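Side-chain contacts in putative metal-dependent isothiocyanate hydrolase SaxA (Pectobacterium carotovorum, PDB 6BRM), which probably hydrolyses isothiocyanates, as a zinc-dependent enzyme of the metallo-beta-lactamase superfamily: residues K110-F115 with L175-P180; T165-P170 with L206-M211. All blocks are in the same frame, centred on the assembly; numbering follows the deposited sequence.

Interaction 1 of 2, residues K110-F115 with L175-P180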
loop_
_atom_site.group_PDB
_atom_site.type_symbol
_atom_site.label_atom_id
_atom_site.label_comp_id
_atom_site.label_asym_id
_atom_site.label_seq_id
_atom_site.Cartn_x
_atom_site.Cartn_y
_atom_site.Cartn_z
ATOM N N LYS B 110 -10.732 12.899 4.235
ATOM C CA LYS B 110 -9.299 12.987 4.481
ATOM C C LYS B 110 -8.852 11.679 5.117
ATOM O O LYS B 110 -9.681 10.825 5.446
ATOM C CB LYS B 110 -8.975 14.172 5.387
ATOM C CG LYS B 110 -9.346 15.515 4.776
ATOM C CD LYS B 110 -9.033 16.669 5.712
ATOM C CE LYS B 110 -9.606 17.973 5.179
ATOM N NZ LYS B 110 -9.066 18.339 3.838
ATOM N N ASP B 111 -7.543 11.522 5.281
ATOM C CA ASP B 111 -6.981 10.339 5.942
ATOM C C ASP B 111 -7.467 10.204 7.384
ATOM O O ASP B 111 -7.633 9.089 7.875
ATOM C CB ASP B 111 -5.452 10.369 5.895
ATOM C CG ASP B 111 -4.912 10.193 4.488
ATOM O OD1 ASP B 111 -5.480 10.794 3.550
ATOM O OD2 ASP B 111 -3.925 9.446 4.313
ATOM N N GLU B 112 -7.684 11.341 8.049
ATOM C CA GLU B 112 -8.297 11.395 9.380
ATOM C C GLU B 112 -9.418 12.426 9.366
ATOM O O GLU B 112 -9.238 13.515 8.831
ATOM C CB GLU B 112 -7.255 11.778 10.430
ATOM C CG GLU B 112 -5.994 10.923 10.387
ATOM C CD GLU B 112 -5.162 11.018 11.651
ATOM O OE1 GLU B 112 -4.499 10.017 11.993
ATOM O OE2 GLU B 112 -5.171 12.085 12.310
ATOM N N ASN B 113 -10.568 12.080 9.950
ATOM C CA ASN B 113 -11.744 12.962 9.957
ATOM C C ASN B 113 -12.350 13.038 11.363
ATOM O O ASN B 113 -13.326 12.348 11.681
ATOM C CB ASN B 113 -12.788 12.503 8.926
ATOM C CG ASN B 113 -12.207 12.345 7.531
ATOM O OD1 ASN B 113 -12.266 13.261 6.710
ATOM N ND2 ASN B 113 -11.624 11.185 7.264
ATOM N N HIS B 114 -11.756 13.901 12.190
ATOM C CA HIS B 114 -12.157 14.080 13.586
ATOM C C HIS B 114 -13.310 15.065 13.652
ATOM O O HIS B 114 -13.157 16.221 13.256
ATOM C CB HIS B 114 -10.980 14.602 14.425
ATOM C CG HIS B 114 -9.756 13.742 14.346
ATOM N ND1 HIS B 114 -9.538 12.676 15.193
ATOM C CD2 HIS B 114 -8.695 13.777 13.505
ATOM C CE1 HIS B 114 -8.391 12.098 14.883
ATOM N NE2 HIS B 114 -7.862 12.745 13.859
ATOM N N PHE B 115 -14.463 14.603 14.135
ATOM C CA PHE B 115 -15.643 15.460 14.306
ATOM C C PHE B 115 -15.796 15.807 15.781
ATOM O O PHE B 115 -15.445 15.004 16.652
ATOM C CB PHE B 115 -16.903 14.771 13.770
ATOM C CG PHE B 115 -16.841 14.472 12.301
ATOM C CD1 PHE B 115 -16.975 15.495 11.366
ATOM C CD2 PHE B 115 -16.637 13.173 11.845
ATOM C CE1 PHE B 115 -16.912 15.230 10.005
ATOM C CE2 PHE B 115 -16.571 12.901 10.488
ATOM C CZ PHE B 115 -16.708 13.929 9.566
ATOM N N LEU B 175 -4.991 -3.130 10.918
ATOM C CA LEU B 175 -5.367 -4.034 12.011
ATOM C C LEU B 175 -4.456 -3.836 13.223
ATOM O O LEU B 175 -4.924 -3.855 14.358
ATOM C CB LEU B 175 -5.308 -5.503 11.568
ATOM C CG LEU B 175 -6.223 -5.993 10.437
ATOM C CD1 LEU B 175 -5.897 -7.440 10.093
ATOM C CD2 LEU B 175 -7.694 -5.850 10.801
ATOM N N GLN B 176 -3.159 -3.653 12.975
ATOM C CA GLN B 176 -2.181 -3.426 14.050
ATOM C C GLN B 176 -2.356 -2.066 14.726
ATOM O O GLN B 176 -2.251 -1.969 15.950
ATOM C CB GLN B 176 -0.748 -3.572 13.529
ATOM C CG GLN B 176 -0.371 -5.002 13.164
ATOM C CD GLN B 176 1.013 -5.123 12.550
ATOM O OE1 GLN B 176 1.757 -4.145 12.455
ATOM N NE2 GLN B 176 1.369 -6.333 12.133
ATOM N N ARG B 177 -2.627 -1.028 13.940
ATOM C CA ARG B 177 -2.821 0.320 14.483
ATOM C C ARG B 177 -4.140 0.435 15.251
ATOM O O ARG B 177 -4.131 0.578 16.475
ATOM C CB ARG B 177 -2.751 1.377 13.371
ATOM C CG ARG B 177 -2.951 2.812 13.841
ATOM C CD ARG B 177 -2.943 3.786 12.675
ATOM N NE ARG B 177 -3.338 5.135 13.075
ATOM C CZ ARG B 177 -3.432 6.180 12.254
ATOM N NH1 ARG B 177 -3.158 6.058 10.957
ATOM N NH2 ARG B 177 -3.806 7.367 12.735
ATOM N N PHE B 178 -5.262 0.368 14.532
ATOM C CA PHE B 178 -6.581 0.674 15.111
ATOM C C PHE B 178 -7.161 -0.454 15.972
ATOM O O PHE B 178 -8.028 -0.190 16.811
ATOM C CB PHE B 178 -7.579 1.063 14.015
ATOM C CG PHE B 178 -7.132 2.226 13.174
ATOM C CD1 PHE B 178 -7.188 3.520 13.672
ATOM C CD2 PHE B 178 -6.644 2.027 11.886
ATOM C CE1 PHE B 178 -6.772 4.596 12.901
ATOM C CE2 PHE B 178 -6.228 3.098 11.109
ATOM C CZ PHE B 178 -6.291 4.386 11.618
ATOM N N LYS B 179 -6.696 -1.690 15.755
ATOM C CA LYS B 179 -7.082 -2.863 16.562
ATOM C C LYS B 179 -8.601 -3.031 16.709
ATOM O O LYS B 179 -9.129 -2.987 17.826
ATOM C CB LYS B 179 -6.394 -2.821 17.936
ATOM C CG LYS B 179 -4.872 -2.738 17.857
ATOM C CD LYS B 179 -4.178 -3.536 18.953
ATOM C CE LYS B 179 -4.152 -5.026 18.637
ATOM N NZ LYS B 179 -3.267 -5.788 19.560
ATOM N N PRO B 180 -9.311 -3.222 15.577
ATOM C CA PRO B 180 -10.772 -3.269 15.634
ATOM C C PRO B 180 -11.298 -4.559 16.252
ATOM O O PRO B 180 -10.764 -5.632 15.974
ATOM C CB PRO B 180 -11.195 -3.182 14.156
ATOM C CG PRO B 180 -9.944 -2.967 13.366
ATOM C CD PRO B 180 -8.825 -3.474 14.209
#
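R177 reaches across to E112 at the surface, and the 110-115 and 175-180 segments meet through this pair of side chains alone. From CB, which points toward the strand residues, R177 sets CG anti to the backbone N (chi1 180°) and stays extended as far as NE. E112 is likewise extended beyond CG, and the two side chains share the gap between backbones whose nearest CA atoms, those of E112 and F178, are 12.3 Å apart. R177 CD lies over the rim of one face of the F178 ring, 3.5 Å above its plane, while F178 CZ in turn lies over one face of the guanidinium. The chain thus joins the last turn of helix 169-178 to the short, weakly bonded outer strand about 112-114 of a mixed sheet, one of the two large sheets of the metallo-beta-lactamase fold; Y122 of the neighbouring strand 120-124 touches both salt-bridge partners. At the tip, R177 NH2 donates to E112 OE1 at 2.8 Å, in the guanidinium plane but bent, with an N-H...O angle of 144°. The carboxylate is turned 44° from that plane. Its other oxygen, E112 OE2, takes a straight bond of 3.2 Å from H114 NE2, which approaches from above the carboxylate plane.

Interaction 2 of 2, residues T165-P170 with L206-M211; sequences TVWVKP and LRTLKM
W167 packs its six-membered ring against R207 and T208 of helix 203-211. Ahead of it, T165 OG1 donates to V166 O at 2.7 Å on a lone pair and also bonds Q127 N. W167 itself has CG anti to the backbone N (chi1 -169°), which swings the indole toward helix 203-211. W167 CZ3 lies 3.5 Å from R207 CB, which is oblique to the ring, and W167 CH2 is 3.5 Å from R207 O. The backbone N of T208 sits at the ring edge, near its plane, with T208 CG2 3.7 Å from W167 CZ3. M211 SD is also at the edge, 4.5 Å from W167 CZ2. Only the base of R207 packs here; in the conformer given, the guanidinium leads away to a salt bridge with E203. Next along the chain, V168 holds the N-cap position of helix 169-178, whose Y171 meets the indole edge-to-face. K169 then reaches D125 of the second subunit. No hydrogen bond crosses between the two segments: the indole's ring carbons supply van der Waals contact, while W167 NE1 bonds Y134 O of the second subunit, consistent with one side chain serving both the helix packing and the dimer interface.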
loop_
_atom_site.group_PDB
_atom_site.type_symbol
_atom_site.label_atom_id
_atom_site.label_comp_id
_atom_site.label_asym_id
_atom_site.label_seq_id
_atom_site.Cartn_x
_atom_site.Cartn_y
_atom_site.Cartn_z
ATOM N N THR B 165 -10.305 -4.674 -1.221
ATOM C CA THR B 165 -8.852 -4.846 -1.210
ATOM C C THR B 165 -8.513 -6.331 -1.072
ATOM O O THR B 165 -9.263 -7.064 -0.440
ATOM C CB THR B 165 -8.189 -4.049 -0.054
ATOM O OG1 THR B 165 -6.770 -4.264 -0.064
ATOM C CG2 THR B 165 -8.745 -4.443 1.320
ATOM N N VAL B 166 -7.408 -6.768 -1.680
ATOM C CA VAL B 166 -6.801 -8.065 -1.348
ATOM C C VAL B 166 -5.805 -7.846 -0.201
ATOM O O VAL B 166 -5.622 -6.711 0.268
ATOM C CB VAL B 166 -6.116 -8.755 -2.564
ATOM C CG1 VAL B 166 -7.063 -8.814 -3.756
ATOM C CG2 VAL B 166 -4.795 -8.087 -2.949
ATOM N N TRP B 167 -5.176 -8.926 0.256
ATOM C CA TRP B 167 -4.191 -8.838 1.333
ATOM C C TRP B 167 -2.930 -8.084 0.880
ATOM O O TRP B 167 -2.134 -8.596 0.086
ATOM C CB TRP B 167 -3.822 -10.232 1.854
ATOM C CG TRP B 167 -3.027 -10.206 3.124
ATOM C CD1 TRP B 167 -1.705 -9.886 3.262
ATOM C CD2 TRP B 167 -3.501 -10.522 4.439
ATOM N NE1 TRP B 167 -1.330 -9.978 4.581
ATOM C CE2 TRP B 167 -2.412 -10.364 5.326
ATOM C CE3 TRP B 167 -4.740 -10.918 4.956
ATOM C CZ2 TRP B 167 -2.521 -10.598 6.701
ATOM C CZ3 TRP B 167 -4.853 -11.140 6.322
ATOM C CH2 TRP B 167 -3.746 -10.981 7.181
ATOM N N VAL B 168 -2.783 -6.857 1.386
ATOM C CA VAL B 168 -1.533 -6.087 1.292
ATOM C C VAL B 168 -1.170 -5.589 2.691
ATOM O O VAL B 168 -1.990 -5.686 3.602
ATOM C CB VAL B 168 -1.643 -4.928 0.279
ATOM C CG1 VAL B 168 -1.632 -5.478 -1.132
ATOM C CG2 VAL B 168 -2.896 -4.083 0.501
ATOM N N LYS B 169 0.044 -5.070 2.876
ATOM C CA LYS B 169 0.495 -4.670 4.230
ATOM C C LYS B 169 -0.212 -3.422 4.794
ATOM O O LYS B 169 -0.332 -3.305 6.014
ATOM C CB LYS B 169 2.035 -4.560 4.330
ATOM C CG LYS B 169 2.633 -3.168 4.525
ATOM C CD LYS B 169 4.147 -3.254 4.600
ATOM C CE LYS B 169 4.774 -1.912 4.927
ATOM N NZ LYS B 169 4.470 -0.861 3.923
ATOM N N PRO B 170 -0.681 -2.493 3.930
ATOM C CA PRO B 170 -1.542 -1.418 4.451
ATOM C C PRO B 170 -2.814 -1.905 5.161
ATOM O O PRO B 170 -3.336 -1.206 6.040
ATOM C CB PRO B 170 -1.895 -0.622 3.194
ATOM C CG PRO B 170 -0.702 -0.789 2.328
ATOM C CD PRO B 170 -0.299 -2.224 2.531
ATOM N N LEU B 206 -9.104 -16.364 7.754
ATOM C CA LEU B 206 -8.235 -17.029 8.732
ATOM C C LEU B 206 -6.975 -16.213 9.055
ATOM O O LEU B 206 -6.620 -16.066 10.229
ATOM C CB LEU B 206 -7.835 -18.423 8.229
ATOM C CG LEU B 206 -7.122 -19.370 9.202
ATOM C CD1 LEU B 206 -8.004 -19.730 10.390
ATOM C CD2 LEU B 206 -6.687 -20.631 8.470
ATOM N N ARG B 207 -6.318 -15.692 8.021
ATOM C CA ARG B 207 -5.087 -14.909 8.176
ATOM C C ARG B 207 -5.252 -13.648 9.036
ATOM O O ARG B 207 -4.312 -13.243 9.725
ATOM C CB ARG B 207 -4.527 -14.542 6.798
ATOM C CG ARG B 207 -3.813 -15.694 6.106
ATOM C CD ARG B 207 -3.692 -15.478 4.606
ATOM N NE ARG B 207 -2.736 -16.402 4.000
ATOM C CZ ARG B 207 -2.960 -17.699 3.813
ATOM N NH1 ARG B 207 -4.111 -18.240 4.187
ATOM N NH2 ARG B 207 -2.028 -18.458 3.251
ATOM N N THR B 208 -6.436 -13.035 8.991
ATOM C CA THR B 208 -6.777 -11.906 9.877
ATOM C C THR B 208 -6.916 -12.334 11.332
ATOM O O THR B 208 -6.379 -11.686 12.232
ATOM C CB THR B 208 -8.129 -11.258 9.504
ATOM O OG1 THR B 208 -9.142 -12.264 9.396
ATOM C CG2 THR B 208 -8.028 -10.526 8.214
ATOM N N LEU B 209 -7.649 -13.424 11.543
ATOM C CA LEU B 209 -7.978 -13.901 12.888
ATOM C C LEU B 209 -6.745 -14.461 13.617
ATOM O O LEU B 209 -6.693 -14.441 14.844
ATOM C CB LEU B 209 -9.114 -14.940 12.831
ATOM C CG LEU B 209 -10.210 -14.843 13.898
ATOM C CD1 LEU B 209 -10.985 -13.535 13.793
ATOM C CD2 LEU B 209 -11.154 -16.030 13.778
ATOM N N LYS B 210 -5.765 -14.965 12.867
ATOM C CA LYS B 210 -4.447 -15.298 13.432
ATOM C C LYS B 210 -3.736 -14.038 13.929
ATOM O O LYS B 210 -3.153 -14.035 15.010
ATOM C CB LYS B 210 -3.569 -16.025 12.404
ATOM C CG LYS B 210 -3.963 -17.477 12.185
ATOM C CD LYS B 210 -3.220 -18.099 11.014
ATOM C CE LYS B 210 -3.602 -19.560 10.838
ATOM N NZ LYS B 210 -3.245 -20.081 9.489
ATOM N N MET B 211 -3.797 -12.979 13.123
ATOM C CA MET B 211 -3.218 -11.675 13.465
ATOM C C MET B 211 -3.917 -11.054 14.677
ATOM O O MET B 211 -3.257 -10.575 15.601
ATOM C CB MET B 211 -3.329 -10.709 12.269
ATOM C CG MET B 211 -2.194 -9.700 12.144
ATOM S SD MET B 211 -0.990 -10.148 10.873
ATOM C CE MET B 211 -0.523 -11.797 11.394
#

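Helix 169-178 relates the two contacts, whose centres lie about 17 Å apart: its last turn belongs to interaction 1, while interaction 2 is made by W167, in the loop just before the helix. Along the chain the segments alternate, 110-115, 165-170, 175-180, 206-211. The helix joins strands 159-163 and 182-186, parallel neighbours in one sheet, as a beta-alpha-beta crossover. This crossover is thus contacted near the helix end by the weakly bonded outer strand about 112-114 and, at the loop before it, by helix 203-211. L175 CD1 packs 4.2 Å from T208 CG2, linking the two sets. Both contacts lie away from the zinc sites; only interaction 2 adjoins the second subunit.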